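ATP-dependent DNA helicase (Mycobacterium smegmatis, PDB 5V9X) unwinds RNA:DNA hybrids as a helicase of the Lhr family, moving 3'-to-5' along single-stranded DNA, probably powered by ATP hydrolysis. Local coordinates at residues 168-173 / 203-208; 185-190 / 219-224; 463-468 / 785-790. All blocks are in the same frame, centred on the assembly; numbering follows the deposited sequence.

Overall arrangement
Contact 1 lies between the other two and touches both, in a run from the nucleotide-binding sheet to the C-terminal region. Contact 2 pairs two central strands of the first helicase domain; its I189 side chain is about 8 Å from the bound magnesium ion and about 9 Å from AMP-PNP. Contact 1, its centre about 14 Å from that of contact 2, joins two helices of the same domain, one touching the DNA; L205 CD2 meets V190 CG1 at 4.2 Å. Contact 3, centred about 13 Å from contact 1, touches it through the H204 side chain: H204 NE2 and Q466 OE1 are 2.7 Å apart, a probable hydrogen bond. Contacts 2 and 3 do not touch.

Contact 1. Residues 168-173 / 203-208; sequences ESLFLM and AHLALS. With nucleotides of chain B.
The carbonyl O of H204 is gripped twice by S208, and both residues pack on F171 of the facing helix: S208 N lies 3.1 Å and S208 OG 3.2 Å from H204 O, reaching it from opposite faces of the carbonyl plane. The hydroxyl bends back to the preceding turn because OG stands beside its own backbone N (chi1 -70°). There it also meets the edge of the F171 ring, in the ring plane, with S208 OG 3.8 Å from F171 CD1. H204 takes one face of that phenyl instead. Its CE1 sits above the ring, displaced toward the rim, 3.3 Å from F171 CG, and the two ring planes are inclined at 52°. F171 is thus held on one face by an imidazole carbon and at its edge by a hydroxyl. Beside this group, L170 CD2 packs on S208 CB at 4.2 Å and on L205 CD1 at 4.4 Å. The 168-173 helix also faces the DNA: S169 OG donates to OP1 of DC10 of chain B at 2.6 Å, while E168 CB rests 3.7 Å from C5' of the same nucleotide. The helix begins at a TPES sequence, probably the motif Ib by which superfamily 2 helicases hold the tracking-strand backbone. E168 OE2 is tied by a salt bridge to R201, at the start of the other helix. The helices run at 36° to each other. Beyond them, H467 of helix 461-471 sets its ring edge-to-face with both F171 and H204, and Q466 bonds H204 NE2, while L172 and M173 reach R143 of strand 140-143.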
loop_
_atom_site.group_PDB
_atom_site.type_symbol
_atom_site.label_atom_id
_atom_site.label_comp_id
_atom_site.label_asym_id
_atom_site.label_seq_id
_atom_site.Cartn_x
_atom_site.Cartn_y
_atom_site.Cartn_z
ATOM N N GLU A 168 -4.225 -7.816 -11.778
ATOM C CA GLU A 168 -3.829 -7.377 -13.112
ATOM C C GLU A 168 -3.980 -8.501 -14.129
ATOM O O GLU A 168 -4.505 -8.294 -15.229
ATOM C CB GLU A 168 -2.386 -6.862 -13.088
ATOM C CG GLU A 168 -2.188 -5.520 -12.389
ATOM C CD GLU A 168 -2.303 -5.605 -10.875
ATOM O OE1 GLU A 168 -2.320 -6.733 -10.332
ATOM O OE2 GLU A 168 -2.377 -4.539 -10.225
ATOM N N SER A 169 -3.527 -9.707 -13.779
ATOM C CA SER A 169 -3.593 -10.813 -14.729
ATOM C C SER A 169 -5.021 -11.314 -14.907
ATOM O O SER A 169 -5.398 -11.734 -16.007
ATOM C CB SER A 169 -2.675 -11.947 -14.285
ATOM O OG SER A 169 -1.334 -11.680 -14.652
ATOM N N LEU A 170 -5.827 -11.285 -13.843
ATOM C CA LEU A 170 -7.248 -11.583 -13.999
ATOM C C LEU A 170 -7.889 -10.638 -15.003
ATOM O O LEU A 170 -8.734 -11.048 -15.808
ATOM C CB LEU A 170 -7.967 -11.492 -12.653
ATOM C CG LEU A 170 -9.474 -11.759 -12.717
ATOM C CD1 LEU A 170 -9.739 -13.175 -13.212
ATOM C CD2 LEU A 170 -10.141 -11.522 -11.369
ATOM N N PHE A 171 -7.484 -9.368 -14.976
ATOM C CA PHE A 171 -7.955 -8.402 -15.961
ATOM C C PHE A 171 -7.574 -8.828 -17.374
ATOM O O PHE A 171 -8.379 -8.707 -18.306
ATOM C CB PHE A 171 -7.379 -7.028 -15.624
ATOM C CG PHE A 171 -7.825 -5.925 -16.542
ATOM C CD1 PHE A 171 -9.089 -5.370 -16.419
ATOM C CD2 PHE A 171 -6.961 -5.413 -17.497
ATOM C CE1 PHE A 171 -9.488 -4.341 -17.247
ATOM C CE2 PHE A 171 -7.357 -4.385 -18.327
ATOM C CZ PHE A 171 -8.620 -3.848 -18.200
ATOM N N LEU A 172 -6.355 -9.347 -17.547
ATOM C CA LEU A 172 -5.897 -9.746 -18.874
ATOM C C LEU A 172 -6.692 -10.934 -19.403
ATOM O O LEU A 172 -7.083 -10.952 -20.576
ATOM C CB LEU A 172 -4.405 -10.074 -18.837
ATOM C CG LEU A 172 -3.497 -8.936 -18.363
ATOM C CD1 LEU A 172 -2.039 -9.377 -18.317
ATOM C CD2 LEU A 172 -3.662 -7.720 -19.253
ATOM N N MET A 173 -6.942 -11.932 -18.555
ATOM C CA MET A 173 -7.693 -13.100 -19.000
ATOM C C MET A 173 -9.128 -12.729 -19.353
ATOM O O MET A 173 -9.699 -13.268 -20.308
ATOM C CB MET A 173 -7.664 -14.181 -17.926
ATOM C CG MET A 173 -6.266 -14.640 -17.557
ATOM S SD MET A 173 -6.294 -16.012 -16.401
ATOM C CE MET A 173 -7.145 -17.248 -17.385
ATOM N N ALA A 203 -10.397 -1.113 -6.858
ATOM C CA ALA A 203 -11.508 -0.737 -7.725
ATOM C C ALA A 203 -11.370 -1.406 -9.084
ATOM O O ALA A 203 -12.351 -1.904 -9.651
ATOM C CB ALA A 203 -11.572 0.780 -7.874
ATOM N N HIS A 204 -10.148 -1.424 -9.617
ATOM C CA HIS A 204 -9.831 -2.240 -10.783
ATOM C C HIS A 204 -10.219 -3.695 -10.543
ATOM O O HIS A 204 -10.847 -4.335 -11.395
ATOM C CB HIS A 204 -8.336 -2.105 -11.082
ATOM C CG HIS A 204 -7.939 -2.521 -12.463
ATOM N ND1 HIS A 204 -7.584 -3.815 -12.778
ATOM C CD2 HIS A 204 -7.796 -1.803 -13.601
ATOM C CE1 HIS A 204 -7.258 -3.879 -14.056
ATOM N NE2 HIS A 204 -7.379 -2.672 -14.580
ATOM N N LEU A 205 -9.862 -4.229 -9.369
ATOM C CA LEU A 205 -10.229 -5.600 -9.028
ATOM C C LEU A 205 -11.734 -5.742 -8.826
ATOM O O LEU A 205 -12.320 -6.767 -9.196
ATOM C CB LEU A 205 -9.474 -6.046 -7.775
ATOM C CG LEU A 205 -9.871 -7.378 -7.128
ATOM C CD1 LEU A 205 -9.845 -8.520 -8.138
ATOM C CD2 LEU A 205 -8.953 -7.687 -5.945
ATOM N N ALA A 206 -12.376 -4.724 -8.245
ATOM C CA ALA A 206 -13.815 -4.789 -8.017
ATOM C C ALA A 206 -14.579 -4.928 -9.329
ATOM O O ALA A 206 -15.580 -5.649 -9.401
ATOM C CB ALA A 206 -14.283 -3.552 -7.253
ATOM N N LEU A 207 -14.117 -4.248 -10.382
ATOM C CA LEU A 207 -14.795 -4.333 -11.670
ATOM C C LEU A 207 -14.478 -5.639 -12.390
ATOM O O LEU A 207 -15.356 -6.214 -13.044
ATOM C CB LEU A 207 -14.423 -3.135 -12.542
ATOM C CG LEU A 207 -15.037 -1.799 -12.123
ATOM C CD1 LEU A 207 -14.611 -0.692 -13.071
ATOM C CD2 LEU A 207 -16.553 -1.903 -12.065
ATOM N N SER A 208 -13.233 -6.114 -12.294
ATOM C CA SER A 208 -12.890 -7.410 -12.873
ATOM C C SER A 208 -13.807 -8.506 -12.343
ATOM O O SER A 208 -14.297 -9.343 -13.110
ATOM C CB SER A 208 -11.427 -7.752 -12.577
ATOM O OG SER A 208 -10.542 -6.922 -13.307
ATOM P P DC B 10 1.308 -9.539 -12.825
ATOM O OP1 DC B 10 0.007 -10.207 -13.051
ATOM O OP2 DC B 10 2.501 -10.336 -12.466
ATOM O "O5'" DC B 10 1.692 -8.704 -14.127
ATOM C "C5'" DC B 10 0.697 -7.995 -14.830
ATOM C "C4'" DC B 10 1.316 -7.232 -15.981
ATOM O "O4'" DC B 10 1.994 -6.059 -15.476
ATOM C "C3'" DC B 10 2.362 -8.018 -16.780
ATOM O "O3'" DC B 10 2.006 -8.041 -18.140
ATOM C "C2'" DC B 10 3.664 -7.243 -16.559
ATOM C "C1'" DC B 10 3.147 -5.852 -16.247
ATOM N N1 DC B 10 4.103 -5.022 -15.469
ATOM C C2 DC B 10 4.274 -3.677 -15.805
ATOM O O2 DC B 10 3.615 -3.204 -16.741
ATOM N N3 DC B 10 5.153 -2.926 -15.093
ATOM C C4 DC B 10 5.841 -3.480 -14.091
ATOM N N4 DC B 10 6.698 -2.706 -13.417
ATOM C C5 DC B 10 5.681 -4.854 -13.736
ATOM C C6 DC B 10 4.811 -5.579 -14.445
#

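Contact 2. Residues 185-190 / 219-224; sequences VRTVIV and PAQRIG
Strands 187-190 and 221-224 run parallel with their axes 4.6 Å apart, stitched by four backbone bonds in which R186 and V188 accept through O from Q221 N and I223 N, while V188 and V190 donate through N to Q221 O and I223 O. The I223 N to V188 O bond measures 2.7 Å. CA-H...O contacts fill in between, as from R222 CA to V188 O. On one face of the sheet T187, I189, Q221 and I223 line up. T187 CG2 meets I223 CD1 at 3.8 Å; the isoleucine gets there because CG1 stands beside its backbone N (chi1 -59°) and the chain then extends. The T187 and Q221 side chains run alongside each other in the same direction, and a water joins T187 OG1 and Q221 OE1 by two weak bonds. Q221 NE2 goes to the carbonyls of N63 and I59. I189 and I223 are covered by A79 of helix 75-88, the helix after the P-loop. The other face carries V188, V190 and R222: V188 CG2 packs on A220 CB at 3.7 Å, and V185 CG1 adds a touch on the same methyl at 4.1 Å. V188 and R222 lie under L209 of helix 200-213. These strands lead into the DEVH box and the SAT motif of the helicase, so their pairing sets both sequences next to each other. The buried guanidinium of R222 has salt bridges from its NH2 to D213 and E210 and a bond from NH1 to L239 O, an environment that probably favours its positive charge and offsets the cost of burial.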
loop_
_atom_site.group_PDB
_atom_site.type_symbol
_atom_site.label_atom_id
_atom_site.label_comp_id
_atom_site.label_asym_id
_atom_site.label_seq_id
_atom_site.Cartn_x
_atom_site.Cartn_y
_atom_site.Cartn_z
ATOM N N VAL A 185 -16.384 -20.873 -12.911
ATOM C CA VAL A 185 -15.878 -20.541 -11.584
ATOM C C VAL A 185 -17.026 -20.461 -10.592
ATOM O O VAL A 185 -18.020 -19.759 -10.817
ATOM C CB VAL A 185 -15.085 -19.226 -11.627
ATOM C CG1 VAL A 185 -14.849 -18.699 -10.218
ATOM C CG2 VAL A 185 -13.760 -19.427 -12.345
ATOM N N ARG A 186 -16.894 -21.190 -9.483
ATOM C CA ARG A 186 -17.878 -21.177 -8.407
ATOM C C ARG A 186 -17.413 -20.438 -7.162
ATOM O O ARG A 186 -18.247 -19.886 -6.444
ATOM C CB ARG A 186 -18.260 -22.611 -8.018
ATOM C CG ARG A 186 -18.962 -23.389 -9.122
ATOM C CD ARG A 186 -19.382 -24.776 -8.657
ATOM N NE ARG A 186 -20.076 -25.515 -9.709
ATOM C CZ ARG A 186 -20.511 -26.766 -9.588
ATOM N NH1 ARG A 186 -20.326 -27.431 -8.456
ATOM N NH2 ARG A 186 -21.133 -27.353 -10.602
ATOM N N THR A 187 -16.110 -20.413 -6.890
ATOM C CA THR A 187 -15.559 -19.757 -5.716
ATOM C C THR A 187 -14.498 -18.755 -6.145
ATOM O O THR A 187 -13.745 -18.999 -7.093
ATOM C CB THR A 187 -14.949 -20.781 -4.739
ATOM O OG1 THR A 187 -15.940 -21.749 -4.371
ATOM C CG2 THR A 187 -14.427 -20.099 -3.480
ATOM N N VAL A 188 -14.450 -17.620 -5.449
ATOM C CA VAL A 188 -13.426 -16.604 -5.656
ATOM C C VAL A 188 -12.848 -16.234 -4.299
ATOM O O VAL A 188 -13.563 -15.706 -3.438
ATOM C CB VAL A 188 -13.978 -15.355 -6.366
ATOM C CG1 VAL A 188 -12.945 -14.240 -6.345
ATOM C CG2 VAL A 188 -14.367 -15.691 -7.797
ATOM N N ILE A 189 -11.561 -16.508 -4.109
ATOM C CA ILE A 189 -10.847 -16.159 -2.887
ATOM C C ILE A 189 -10.020 -14.913 -3.161
ATOM O O ILE A 189 -9.229 -14.881 -4.114
ATOM C CB ILE A 189 -9.955 -17.318 -2.408
ATOM C CG1 ILE A 189 -10.768 -18.609 -2.284
ATOM C CG2 ILE A 189 -9.295 -16.971 -1.081
ATOM C CD1 ILE A 189 -9.944 -19.809 -1.868
ATOM N N VAL A 190 -10.206 -13.883 -2.344
ATOM C CA VAL A 190 -9.439 -12.649 -2.432
ATOM C C VAL A 190 -8.604 -12.565 -1.163
ATOM O O VAL A 190 -9.079 -12.106 -0.118
ATOM C CB VAL A 190 -10.334 -11.417 -2.607
ATOM C CG1 VAL A 190 -9.492 -10.148 -2.618
ATOM C CG2 VAL A 190 -11.142 -11.530 -3.890
ATOM N N PRO A 219 -23.306 -15.703 -10.024
ATOM C CA PRO A 219 -22.126 -15.031 -9.466
ATOM C C PRO A 219 -21.423 -15.916 -8.450
ATOM O O PRO A 219 -22.057 -16.573 -7.621
ATOM C CB PRO A 219 -22.711 -13.773 -8.814
ATOM C CG PRO A 219 -23.958 -13.510 -9.580
ATOM C CD PRO A 219 -24.511 -14.864 -9.933
ATOM N N ALA A 220 -20.096 -15.940 -8.532
ATOM C CA ALA A 220 -19.314 -16.821 -7.683
ATOM C C ALA A 220 -19.362 -16.367 -6.230
ATOM O O ALA A 220 -19.573 -15.190 -5.925
ATOM C CB ALA A 220 -17.863 -16.873 -8.163
ATOM N N GLN A 221 -19.174 -17.327 -5.330
ATOM C CA GLN A 221 -19.018 -17.024 -3.916
ATOM C C GLN A 221 -17.669 -16.354 -3.683
ATOM O O GLN A 221 -16.643 -16.815 -4.194
ATOM C CB GLN A 221 -19.128 -18.310 -3.098
ATOM C CG GLN A 221 -19.013 -18.134 -1.598
ATOM C CD GLN A 221 -19.010 -19.464 -0.866
ATOM O OE1 GLN A 221 -18.415 -20.438 -1.329
ATOM N NE2 GLN A 221 -19.680 -19.512 0.277
ATOM N N ARG A 222 -17.669 -15.263 -2.920
ATOM C CA ARG A 222 -16.470 -14.465 -2.691
ATOM C C ARG A 222 -16.002 -14.622 -1.251
ATOM O O ARG A 222 -16.786 -14.435 -0.315
ATOM C CB ARG A 222 -16.725 -12.991 -3.008
ATOM C CG ARG A 222 -17.084 -12.736 -4.459
ATOM C CD ARG A 222 -17.211 -11.255 -4.750
ATOM N NE ARG A 222 -17.696 -11.011 -6.102
ATOM C CZ ARG A 222 -17.850 -9.805 -6.637
ATOM N NH1 ARG A 222 -17.555 -8.720 -5.934
ATOM N NH2 ARG A 222 -18.300 -9.684 -7.881
ATOM N N ILE A 223 -14.724 -14.950 -1.079
ATOM C CA ILE A 223 -14.122 -15.155 0.233
ATOM C C ILE A 223 -12.914 -14.238 0.361
ATOM O O ILE A 223 -12.044 -14.224 -0.516
ATOM C CB ILE A 223 -13.717 -16.626 0.448
ATOM C CG1 ILE A 223 -14.939 -17.537 0.311
ATOM C CG2 ILE A 223 -13.060 -16.803 1.809
ATOM C CD1 ILE A 223 -14.594 -18.999 0.122
ATOM N N GLY A 224 -12.864 -13.475 1.449
ATOM C CA GLY A 224 -11.769 -12.559 1.702
ATOM C C GLY A 224 -11.031 -12.921 2.975
ATOM O O GLY A 224 -11.621 -13.425 3.934
HETATM O O HOH W 1 -15.578 -22.347 -1.123
#

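Contact 3. Residues 463-468 / 785-790; sequences VLAQHT and ARALLL
Q466 NE2 donates to R786 O at 2.9 Å, with an N-H...O angle of 164° and the acceptor close to the plane of the amide. The glutamine bridges the gap because its chain is fully extended (chi1 178°, chi2 178°), and its flank is lined by apolar atoms: R786 CG lies 3.4 Å from Q466 NE2, and L788 CD1 comes up to Q466 CG at 4.1 Å. Nearby, A465 CB meets A787 CB at 3.9 Å, methyl to methyl, and V463 CG2 touches R786 CD at 4.1 Å. The R786 carbonyl is presented where helix 774-786 ends: L788 has positive phi, with the two backward bonds of a Schellman motif, and this turn brings its side chain toward Q466. Further out, R786 NE makes a salt bridge to D462, in the same helix as Q466, and L788 O accepts from R522 NE. The contact thereby ties a helix of the Lhr winged-helix family region to a helix end in the DEAD/H-associated region, 317 residues later. Both ends of the Q466 amide are engaged: NE2 also donates to G547 O, and OE1 accepts from H204 NE2. Donors and acceptors therefore fix which way the amide is turned, and the bond to OE1 implies that H204 probably carries a proton on NE2.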
loop_
_atom_site.group_PDB
_atom_site.type_symbol
_atom_site.label_atom_id
_atom_site.label_comp_id
_atom_site.label_asym_id
_atom_site.label_seq_id
_atom_site.Cartn_x
_atom_site.Cartn_y
_atom_site.Cartn_z
ATOM N N VAL A 463 -10.561 4.450 -13.637
ATOM C CA VAL A 463 -10.639 2.993 -13.563
ATOM C C VAL A 463 -11.818 2.484 -14.383
ATOM O O VAL A 463 -11.721 1.458 -15.070
ATOM C CB VAL A 463 -10.728 2.535 -12.094
ATOM C CG1 VAL A 463 -11.092 1.058 -12.008
ATOM C CG2 VAL A 463 -9.414 2.804 -11.376
ATOM N N LEU A 464 -12.947 3.195 -14.326
ATOM C CA LEU A 464 -14.107 2.830 -15.134
ATOM C C LEU A 464 -13.788 2.905 -16.623
ATOM O O LEU A 464 -14.096 1.979 -17.383
ATOM C CB LEU A 464 -15.285 3.744 -14.791
ATOM C CG LEU A 464 -16.497 3.704 -15.727
ATOM C CD1 LEU A 464 -17.189 2.353 -15.664
ATOM C CD2 LEU A 464 -17.472 4.827 -15.403
ATOM N N ALA A 465 -13.165 4.005 -17.055
ATOM C CA ALA A 465 -12.857 4.184 -18.471
ATOM C C ALA A 465 -11.978 3.058 -18.997
ATOM O O ALA A 465 -12.179 2.575 -20.118
ATOM C CB ALA A 465 -12.183 5.539 -18.692
ATOM N N GLN A 466 -11.002 2.618 -18.200
ATOM C CA GLN A 466 -10.121 1.539 -18.636
ATOM C C GLN A 466 -10.899 0.242 -18.829
ATOM O O GLN A 466 -10.773 -0.420 -19.867
ATOM C CB GLN A 466 -8.985 1.347 -17.630
ATOM C CG GLN A 466 -8.043 0.207 -17.982
ATOM C CD GLN A 466 -6.898 0.063 -16.998
ATOM O OE1 GLN A 466 -6.548 -1.047 -16.594
ATOM N NE2 GLN A 466 -6.303 1.187 -16.612
ATOM N N HIS A 467 -11.712 -0.138 -17.837
ATOM C CA HIS A 467 -12.536 -1.334 -17.977
ATOM C C HIS A 467 -13.508 -1.198 -19.142
ATOM O O HIS A 467 -13.796 -2.179 -19.835
ATOM C CB HIS A 467 -13.293 -1.612 -16.678
ATOM C CG HIS A 467 -12.515 -2.414 -15.681
ATOM N ND1 HIS A 467 -12.663 -3.778 -15.546
ATOM C CD2 HIS A 467 -11.582 -2.047 -14.772
ATOM C CE1 HIS A 467 -11.853 -4.217 -14.598
ATOM N NE2 HIS A 467 -11.186 -3.185 -14.112
ATOM N N THR A 468 -14.014 0.016 -19.377
ATOM C CA THR A 468 -14.978 0.221 -20.454
ATOM C C THR A 468 -14.365 -0.100 -21.812
ATOM O O THR A 468 -15.032 -0.673 -22.681
ATOM C CB THR A 468 -15.502 1.657 -20.426
ATOM O OG1 THR A 468 -16.117 1.919 -19.159
ATOM C CG2 THR A 468 -16.527 1.866 -21.523
ATOM N N ALA A 785 -3.489 8.687 -18.344
ATOM C CA ALA A 785 -2.892 7.463 -18.864
ATOM C C ALA A 785 -3.696 6.235 -18.456
ATOM O O ALA A 785 -3.916 5.332 -19.273
ATOM C CB ALA A 785 -1.446 7.340 -18.385
ATOM N N ARG A 786 -4.146 6.185 -17.199
ATOM C CA ARG A 786 -4.924 5.039 -16.735
ATOM C C ARG A 786 -6.239 4.916 -17.496
ATOM O O ARG A 786 -6.705 3.799 -17.757
ATOM C CB ARG A 786 -5.176 5.155 -15.228
ATOM C CG ARG A 786 -5.840 3.937 -14.602
ATOM C CD ARG A 786 -5.842 4.001 -13.078
ATOM N NE ARG A 786 -5.477 5.320 -12.568
ATOM C CZ ARG A 786 -4.475 5.545 -11.723
ATOM N NH1 ARG A 786 -3.741 4.537 -11.279
ATOM N NH2 ARG A 786 -4.211 6.779 -11.310
ATOM N N ALA A 787 -6.843 6.046 -17.874
ATOM C CA ALA A 787 -8.054 6.041 -18.685
ATOM C C ALA A 787 -7.790 5.707 -20.149
ATOM O O ALA A 787 -8.749 5.665 -20.930
ATOM C CB ALA A 787 -8.760 7.397 -18.586
ATOM N N LEU A 788 -6.530 5.483 -20.533
ATOM C CA LEU A 788 -6.144 5.100 -21.891
ATOM C C LEU A 788 -6.444 6.195 -22.914
ATOM O O LEU A 788 -6.803 5.903 -24.056
ATOM C CB LEU A 788 -6.813 3.785 -22.314
ATOM C CG LEU A 788 -6.640 2.592 -21.372
ATOM C CD1 LEU A 788 -7.514 1.426 -21.814
ATOM C CD2 LEU A 788 -5.181 2.182 -21.310
ATOM N N LEU A 789 -6.288 7.460 -22.521
ATOM C CA LEU A 789 -6.604 8.583 -23.393
ATOM C C LEU A 789 -5.380 9.264 -23.987
ATOM O O LEU A 789 -5.514 9.965 -24.997
ATOM C CB LEU A 789 -7.426 9.628 -22.631
ATOM C CG LEU A 789 -8.774 9.149 -22.099
ATOM C CD1 LEU A 789 -9.439 10.255 -21.315
ATOM C CD2 LEU A 789 -9.668 8.692 -23.238
ATOM N N LEU A 790 -4.205 9.089 -23.388
ATOM C CA LEU A 790 -3.001 9.725 -23.906
ATOM C C LEU A 790 -2.494 8.980 -25.137
ATOM O O LEU A 790 -2.482 7.747 -25.155
ATOM C CB LEU A 790 -1.906 9.756 -22.846
ATOM C CG LEU A 790 -2.099 10.663 -21.633
ATOM C CD1 LEU A 790 -0.884 10.579 -20.726
ATOM C CD2 LEU A 790 -2.350 12.094 -22.077
#